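Local atomic coordinates of cytochrome c55X (Pseudomonas aeruginosa PAO1, PDB entry 6TP9), a protein that carries a single covalently bound heme c and serves as a periplasmic electron-transfer cytochrome associated with the biosynthesis of heme d1. Residues K48-E51 against S52-T56; R17-L21 against Q22-S26; G71-S74 against A75-G79. The protein carries 1 engineered substitution. One frame throughout, in Å; residues are numbered along the deposited sequence.

Overall arrangement
Along the chain the three contacts come in series, none nesting within or crossing another, and each is a local turn that closes no long loop. Contact 2 comes first, on the long N-terminal helix 10-27, which carries the heme-attaching Cys-24. Contact 1 follows at the start of helix 50-59, its centre about 27 Å from that of contact 2 and on the opposite side of the chain's centre. Contact 3 starts helix 75-86 and touches contact 1, where Val-54 packs on Ala-78 and Gly-79. The helix of contact 2 thus stands apart from this pair, and contacts 2 and 3 both meet the second subunit, consistent with 3D domain swapping.

Contact 1 (K48-E51 against S52-T56); sequences KPRE and SLVAT. With HEC (heme c), chain M.
Pro-49, at the N-cap position of helix 50-59, accepts Leu-53 N at its carbonyl O, 3.3 Å away and in the carbonyl plane, and the same oxygen takes a weak bond from Ser-52 N. The next two bonds of the series are shorter: Val-54 N reaches Arg-50 O at 2.9 Å and Ala-55 N reaches Glu-51 O at 2.8 Å.

Side-chain packing between the two segments is slight: the methyl CG2 of Val-54 lies 3.2 Å from the carbonyl oxygen Arg-50 O, and Leu-53 CD2 lies 3.9 Å from Lys-48 CB. The Arg-50 side chain runs out extended, CG anti to the backbone N (chi1 -177°), to form a salt bridge with Asp-83 of helix 75-86, while Val-82 of that helix packs on Arg-50, Leu-53 and Val-54.

Lys-48 bends at chi2 and again at chi4, carrying NZ to 2.9 Å from the heme propionate oxygen O2A, a hydrogen bond. Leu-53 brings CD2 close to the other oxygen of the same propionate. One turn on from Ser-52, Thr-56 OG1 donates to Ser-52 O from above the carbonyl plane, and that oxygen also takes Thr-56 N; the Thr-56 methyl CG2 sits 3.7 Å from the heme carbon C2A. Arg-61 also hydrogen-bonds this heme. The arrangement is a helix N terminus built into the wall of a c-type cytochrome heme pocket, with a lysine holding a propionate.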
# COMPACT_ATOMS: atom_id res chain seq x y z
N LYS A 48 20.56 5.79 0.51
CA LYS A 48 20.95 5.18 1.77
C LYS A 48 21.34 3.72 1.57
O LYS A 48 20.62 2.99 0.87
CB LYS A 48 19.83 5.30 2.80
CG LYS A 48 19.46 6.75 3.13
CD LYS A 48 17.97 6.92 3.33
CE LYS A 48 17.57 8.39 3.47
NZ LYS A 48 17.62 8.88 4.88
N PRO A 49 22.44 3.25 2.15
CA PRO A 49 22.85 1.86 1.93
C PRO A 49 21.84 0.87 2.49
O PRO A 49 21.18 1.13 3.50
CB PRO A 49 24.20 1.77 2.67
CG PRO A 49 24.68 3.17 2.79
CD PRO A 49 23.45 4.01 2.92
N ARG A 50 21.75 -0.28 1.83
CA ARG A 50 20.78 -1.30 2.22
C ARG A 50 21.03 -1.78 3.65
O ARG A 50 20.08 -1.92 4.43
CB ARG A 50 20.84 -2.46 1.24
CG ARG A 50 19.83 -3.57 1.50
CD ARG A 50 19.93 -4.63 0.42
NE ARG A 50 18.92 -5.68 0.54
CZ ARG A 50 19.05 -6.75 1.32
NH1 ARG A 50 20.14 -6.92 2.06
NH2 ARG A 50 18.09 -7.66 1.36
N GLU A 51 22.29 -2.05 4.00
CA GLU A 51 22.58 -2.55 5.34
C GLU A 51 22.19 -1.53 6.40
O GLU A 51 21.81 -1.92 7.52
CB GLU A 51 24.07 -2.89 5.46
CG GLU A 51 24.53 -4.02 4.56
CD GLU A 51 25.94 -4.47 4.88
OE1 GLU A 51 26.54 -3.93 5.83
OE2 GLU A 51 26.44 -5.38 4.18
N SER A 52 22.29 -0.24 6.09
CA SER A 52 21.87 0.78 7.04
C SER A 52 20.38 0.67 7.33
O SER A 52 19.96 0.64 8.49
CB SER A 52 22.22 2.17 6.50
OG SER A 52 23.60 2.28 6.23
N LEU A 53 19.57 0.61 6.28
CA LEU A 53 18.13 0.49 6.45
C LEU A 53 17.77 -0.81 7.16
O LEU A 53 16.89 -0.83 8.03
CB LEU A 53 17.43 0.58 5.10
CG LEU A 53 17.83 1.79 4.24
CD1 LEU A 53 17.26 1.68 2.84
CD2 LEU A 53 17.38 3.09 4.90
N VAL A 54 18.44 -1.90 6.80
CA VAL A 54 18.18 -3.17 7.48
C VAL A 54 18.52 -3.06 8.96
O VAL A 54 17.76 -3.53 9.82
CB VAL A 54 18.98 -4.31 6.80
CG1 VAL A 54 18.90 -5.58 7.63
CG2 VAL A 54 18.47 -4.55 5.39
N ALA A 55 19.65 -2.45 9.28
CA ALA A 55 20.00 -2.21 10.67
C ALA A 55 18.89 -1.45 11.38
O ALA A 55 18.44 -1.84 12.46
CB ALA A 55 21.32 -1.45 10.77
N THR A 56 18.43 -0.35 10.78
CA THR A 56 17.36 0.44 11.39
C THR A 56 16.14 -0.41 11.68
O THR A 56 15.50 -0.26 12.72
CB THR A 56 16.99 1.61 10.47
OG1 THR A 56 18.14 2.43 10.24
CG2 THR A 56 15.89 2.45 11.11
FE HEC M . 9.94 3.05 10.87
CHA HEC M . 12.49 5.25 10.23
CHB HEC M . 11.21 0.92 8.45
CHC HEC M . 7.60 0.71 11.68
CHD HEC M . 8.39 5.33 12.92
NA HEC M . 11.53 3.09 9.56
C1A HEC M . 12.49 4.07 9.51
C2A HEC M . 13.52 3.66 8.57
C3A HEC M . 13.17 2.47 8.08
C4A HEC M . 11.91 2.08 8.69
CMA HEC M . 13.97 1.65 7.05
CAA HEC M . 14.79 4.46 8.21
CBA HEC M . 14.48 5.39 7.04
CGA HEC M . 15.71 6.19 6.68
O1A HEC M . 16.83 5.80 7.12
O2A HEC M . 15.57 7.20 5.94
NB HEC M . 9.49 1.17 10.19
C1B HEC M . 10.14 0.47 9.19
C2B HEC M . 9.49 -0.83 9.07
C3B HEC M . 8.50 -0.88 9.96
C4B HEC M . 8.48 0.38 10.68
CMB HEC M . 9.87 -1.95 8.08
CAB HEC M . 7.53 -2.05 10.19
CBB HEC M . 8.33 -3.33 10.52
NC HEC M . 8.27 3.04 12.03
C1C HEC M . 7.50 1.93 12.31
C2C HEC M . 6.56 2.27 13.35
C3C HEC M . 6.81 3.53 13.74
C4C HEC M . 7.87 4.05 12.89
CMC HEC M . 5.55 1.29 14.00
CAC HEC M . 6.05 4.32 14.83
CBC HEC M . 6.00 3.52 16.15
ND HEC M . 10.35 4.99 11.46
C1D HEC M . 9.58 5.73 12.36
C2D HEC M . 10.24 6.99 12.61
C3D HEC M . 11.52 6.96 11.77
C4D HEC M . 11.51 5.68 11.09
CMD HEC M . 9.77 8.14 13.53
CAD HEC M . 12.60 8.05 11.65
CBD HEC M . 13.61 7.93 12.79
CGD HEC M . 14.61 9.04 12.62
O1D HEC M . 14.44 10.10 13.28
O2D HEC M . 15.56 8.88 11.81

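Contact 2 (R17-L21 against Q22-S26); sequences RHLLL and QDCGS. With HEC (heme c), chain L.
Leu-19 and Cys-24 meet on the heme-facing side of helix 10-27, where the CXXCH motif of c-type cytochromes begins at Cys-24 and runs on through Cys-27 to His-28, the predicted axial ligand of the iron. The helix widens here into a pi-type turn. Leu-19 O takes two amides at once, Asp-23 N at 2.9 Å and Cys-24 N at 3.0 Å, with both donors tilted from its carbonyl plane.

The tight part gathers round this doubly held oxygen. Leu-19, its CG anti to the backbone N (chi1 178°), runs alongside Asp-23, the methyl CD1 3.6 Å from Asp-23 CB. Its CG lies 4.2 Å from Cys-24 SG, and its other methyl, CD2, lies near the heme carbon CBB. Leu-20, buried, sets CD1 3.9 Å from Cys-24 CB, and Ile-90 of the second subunit packs on it. Trp-69 of the second subunit packs on Asp-23, and Lys-48 and Arg-61 of that subunit hydrogen-bond the same heme, so this pocket draws on both chains.

The side bearing His-18 is open to solvent, and no side-chain hydrogen bond ties it to Gln-22. The exposed imidazole and the Gln-22 amide cross obliquely, their planes 68° apart, and Gln-22 NE2 approaches the rim of the imidazole roughly in the plane of the ring. His-18 NE2 and Gln-22 NE2 stand 3.1 Å apart, but the angle is too poor for a hydrogen bond; what ties the two residues is the backbone bond from Gln-22 N to His-18 O, 2.9 Å long. Across the helix, Cys-24 turns its sulfur beside its own backbone N (chi1 -46°), and SG is joined covalently to the heme carbon CAB at 1.8 Å.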
# COMPACT_ATOMS: atom_id res chain seq x y z
N ARG A 17 -10.58 -3.67 1.46
CA ARG A 17 -9.33 -3.05 1.88
C ARG A 17 -8.13 -3.89 1.46
O ARG A 17 -7.12 -3.35 0.98
CB ARG A 17 -9.32 -2.84 3.39
CG ARG A 17 -10.28 -1.77 3.87
CD ARG A 17 -10.10 -1.47 5.35
NE ARG A 17 -10.92 -0.34 5.79
CZ ARG A 17 -10.60 0.94 5.60
NH1 ARG A 17 -9.48 1.26 4.98
NH2 ARG A 17 -11.41 1.89 6.04
N HIS A 18 -8.21 -5.21 1.63
CA HIS A 18 -7.12 -6.07 1.20
C HIS A 18 -6.93 -5.99 -0.31
O HIS A 18 -5.81 -5.80 -0.80
CB HIS A 18 -7.38 -7.51 1.64
CG HIS A 18 -6.20 -8.41 1.45
ND1 HIS A 18 -6.28 -9.63 0.82
CD2 HIS A 18 -4.90 -8.25 1.80
CE1 HIS A 18 -5.09 -10.20 0.80
NE2 HIS A 18 -4.23 -9.38 1.38
N LEU A 19 -8.03 -6.13 -1.06
CA LEU A 19 -7.96 -6.03 -2.51
C LEU A 19 -7.30 -4.72 -2.94
O LEU A 19 -6.42 -4.70 -3.80
CB LEU A 19 -9.36 -6.14 -3.11
CG LEU A 19 -9.46 -6.01 -4.63
CD1 LEU A 19 -8.91 -7.25 -5.31
CD2 LEU A 19 -10.90 -5.75 -5.04
N LEU A 20 -7.73 -3.61 -2.33
CA LEU A 20 -7.17 -2.31 -2.69
C LEU A 20 -5.67 -2.27 -2.48
O LEU A 20 -4.92 -1.79 -3.33
CB LEU A 20 -7.85 -1.21 -1.87
CG LEU A 20 -7.37 0.22 -2.15
CD1 LEU A 20 -7.71 0.64 -3.57
CD2 LEU A 20 -7.99 1.19 -1.15
N LEU A 21 -5.21 -2.79 -1.35
CA LEU A 21 -3.81 -2.62 -0.97
C LEU A 21 -2.89 -3.56 -1.73
O LEU A 21 -1.77 -3.17 -2.09
CB LEU A 21 -3.66 -2.80 0.54
CG LEU A 21 -4.44 -1.75 1.34
CD1 LEU A 21 -4.43 -2.05 2.83
CD2 LEU A 21 -3.87 -0.37 1.08
N GLN A 22 -3.32 -4.80 -1.98
CA GLN A 22 -2.42 -5.79 -2.56
C GLN A 22 -2.65 -6.07 -4.03
O GLN A 22 -1.71 -6.47 -4.72
CB GLN A 22 -2.51 -7.10 -1.77
CG GLN A 22 -1.86 -7.00 -0.39
CD GLN A 22 -1.52 -8.35 0.22
OE1 GLN A 22 -1.40 -9.36 -0.49
NE2 GLN A 22 -1.35 -8.38 1.54
N ASP A 23 -3.87 -5.87 -4.55
CA ASP A 23 -4.12 -6.04 -5.98
C ASP A 23 -4.12 -4.70 -6.72
O ASP A 23 -3.34 -4.51 -7.66
CB ASP A 23 -5.44 -6.77 -6.22
CG ASP A 23 -5.59 -7.26 -7.64
OD1 ASP A 23 -5.25 -6.51 -8.58
OD2 ASP A 23 -6.03 -8.42 -7.83
N CYS A 24 -4.98 -3.77 -6.30
CA CYS A 24 -5.03 -2.47 -6.96
C CYS A 24 -3.72 -1.71 -6.76
O CYS A 24 -3.28 -0.98 -7.66
CB CYS A 24 -6.20 -1.65 -6.41
SG CYS A 24 -7.76 -2.56 -6.29
N GLY A 25 -3.09 -1.87 -5.60
CA GLY A 25 -1.90 -1.10 -5.28
C GLY A 25 -0.70 -1.40 -6.15
O GLY A 25 0.22 -0.57 -6.22
N SER A 26 -0.67 -2.57 -6.80
CA SER A 26 0.45 -2.89 -7.68
C SER A 26 0.55 -1.88 -8.81
O SER A 26 1.55 -1.16 -8.95
CB SER A 26 0.30 -4.31 -8.22
OG SER A 26 -0.81 -4.40 -9.09
FE HEC L . -6.90 1.09 -12.07
CHA HEC L . -7.41 3.90 -13.97
CHB HEC L . -9.23 2.24 -9.81
CHC HEC L . -6.68 -1.85 -10.30
CHD HEC L . -4.17 0.21 -13.90
NA HEC L . -8.13 2.74 -11.94
C1A HEC L . -8.12 3.82 -12.79
C2A HEC L . -8.97 4.85 -12.23
C3A HEC L . -9.47 4.39 -11.08
C4A HEC L . -8.95 3.05 -10.88
CMA HEC L . -10.43 5.12 -10.11
CAA HEC L . -9.25 6.24 -12.85
CBA HEC L . -8.40 7.30 -12.16
CGA HEC L . -8.75 8.67 -12.67
O1A HEC L . -9.84 8.84 -13.27
O2A HEC L . -7.93 9.61 -12.47
NB HEC L . -7.77 0.35 -10.37
C1B HEC L . -8.75 0.97 -9.61
C2B HEC L . -9.17 0.04 -8.58
C3B HEC L . -8.47 -1.08 -8.72
C4B HEC L . -7.57 -0.91 -9.84
CMB HEC L . -10.25 0.33 -7.51
CAB HEC L . -8.56 -2.35 -7.85
CBB HEC L . -10.01 -2.86 -7.75
NC HEC L . -5.62 -0.49 -12.05
C1C HEC L . -5.78 -1.65 -11.32
C2C HEC L . -4.78 -2.61 -11.76
C3C HEC L . -4.17 -2.08 -12.83
C4C HEC L . -4.63 -0.71 -12.99
CMC HEC L . -4.71 -4.07 -11.28
CAC HEC L . -3.04 -2.73 -13.66
CBC HEC L . -3.42 -4.15 -14.13
ND HEC L . -5.94 1.93 -13.68
C1D HEC L . -4.83 1.36 -14.29
C2D HEC L . -4.46 2.18 -15.43
C3D HEC L . -5.47 3.33 -15.45
C4D HEC L . -6.35 3.10 -14.33
CMD HEC L . -3.30 1.94 -16.42
CAD HEC L . -5.52 4.48 -16.48
CBD HEC L . -6.39 4.04 -17.65
CGD HEC L . -6.50 5.15 -18.65
O1D HEC L . -5.46 5.75 -19.01
O2D HEC L . -7.65 5.44 -19.09

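Contact 3 (G71-S74 against A75-G79). Engineered in segment 75-79: Ala-75 (natural residue Glu).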
# COMPACT_ATOMS: atom_id res chain seq x y z
N GLY A 71 13.49 -9.21 17.17
CA GLY A 71 12.85 -10.35 17.81
C GLY A 71 11.82 -11.01 16.92
O GLY A 71 11.78 -12.24 16.81
N LEU A 72 10.99 -10.21 16.26
CA LEU A 72 9.94 -10.74 15.41
C LEU A 72 10.43 -11.06 14.00
O LEU A 72 9.82 -11.89 13.32
CB LEU A 72 8.78 -9.74 15.32
CG LEU A 72 8.09 -9.35 16.63
CD1 LEU A 72 8.94 -8.41 17.48
CD2 LEU A 72 6.74 -8.72 16.34
N LEU A 73 11.52 -10.44 13.56
CA LEU A 73 12.01 -10.59 12.20
C LEU A 73 13.45 -11.10 12.19
O LEU A 73 14.28 -10.65 12.98
CB LEU A 73 11.96 -9.25 11.46
CG LEU A 73 10.62 -8.53 11.38
CD1 LEU A 73 10.81 -7.14 10.80
CD2 LEU A 73 9.63 -9.32 10.55
N SER A 74 13.73 -12.04 11.29
CA SER A 74 15.10 -12.45 11.05
C SER A 74 15.84 -11.37 10.27
O SER A 74 15.29 -10.32 9.92
CB SER A 74 15.13 -13.77 10.28
OG SER A 74 14.62 -13.59 8.97
N ALA A 75 17.12 -11.62 9.99
CA ALA A 75 17.86 -10.71 9.12
C ALA A 75 17.34 -10.79 7.69
O ALA A 75 17.27 -9.77 6.99
CB ALA A 75 19.35 -11.03 9.16
N ASP A 76 16.96 -11.99 7.24
CA ASP A 76 16.40 -12.14 5.91
C ASP A 76 15.05 -11.43 5.80
O ASP A 76 14.79 -10.74 4.81
CB ASP A 76 16.24 -13.62 5.57
CG ASP A 76 17.57 -14.35 5.53
OD1 ASP A 76 18.54 -13.79 4.98
OD2 ASP A 76 17.64 -15.48 6.05
N ASP A 77 14.20 -11.59 6.81
CA ASP A 77 12.92 -10.89 6.83
C ASP A 77 13.12 -9.39 6.63
O ASP A 77 12.45 -8.76 5.80
CB ASP A 77 12.19 -11.17 8.14
CG ASP A 77 11.87 -12.64 8.33
OD1 ASP A 77 12.09 -13.42 7.38
OD2 ASP A 77 11.41 -13.01 9.43
N ALA A 78 14.04 -8.80 7.40
CA ALA A 78 14.26 -7.36 7.30
C ALA A 78 14.79 -6.97 5.92
O ALA A 78 14.36 -5.97 5.34
CB ALA A 78 15.22 -6.90 8.39
N GLY A 79 15.74 -7.75 5.39
CA GLY A 79 16.26 -7.45 4.07
C GLY A 79 15.20 -7.55 2.99
O GLY A 79 15.20 -6.76 2.04
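Ser-74 and Asp-77 exchange hydrogen bonds in both directions at the start of helix 75-86. The hydroxyl of Ser-74 stands between its own backbone N and carbonyl carbon (chi1 67°), which points it at the first turn, and Asp-77 N donates to Ser-74 OG at 3.0 Å with a nearly straight N-H...O angle of 169°. In return Ser-74 N donates to Asp-77 OD2 at 3.1 Å, meeting that oxygen from well above the carboxylate plane. With chi1 at -62°, Asp-77 folds its carboxylate back toward the serine. Ser-74 O is engaged as well, accepting Ala-78 N at 3.2 Å from above the carbonyl plane.

This reciprocal pair is a capping box, with Ser-74 as the N-cap: side chains satisfy main-chain N-H groups at the helix start, where no preceding turn supplies carbonyls. The negative carboxylate near the N-terminal end would also be expected to suit the helix dipole. Asp-77 OD2 has a stronger partner still, a salt bridge to Arg-12 of the second subunit, so the aspartate of the box also joins the two chains.

Leu-73, just before the cap, has an extended backbone and crosses the Asp-77 side chain. Its CB lies 3.8 Å from Asp-77 CB, and its methyl CD2 comes within 4.0 Å of the same atom. Val-57 of helix 50-59 and Leu-16 of the second subunit pack on Leu-73, and the nearest atoms of its side chain and a bound heme are about 5 Å apart. The engineered Ala-75 occupies the first helical position and is exposed.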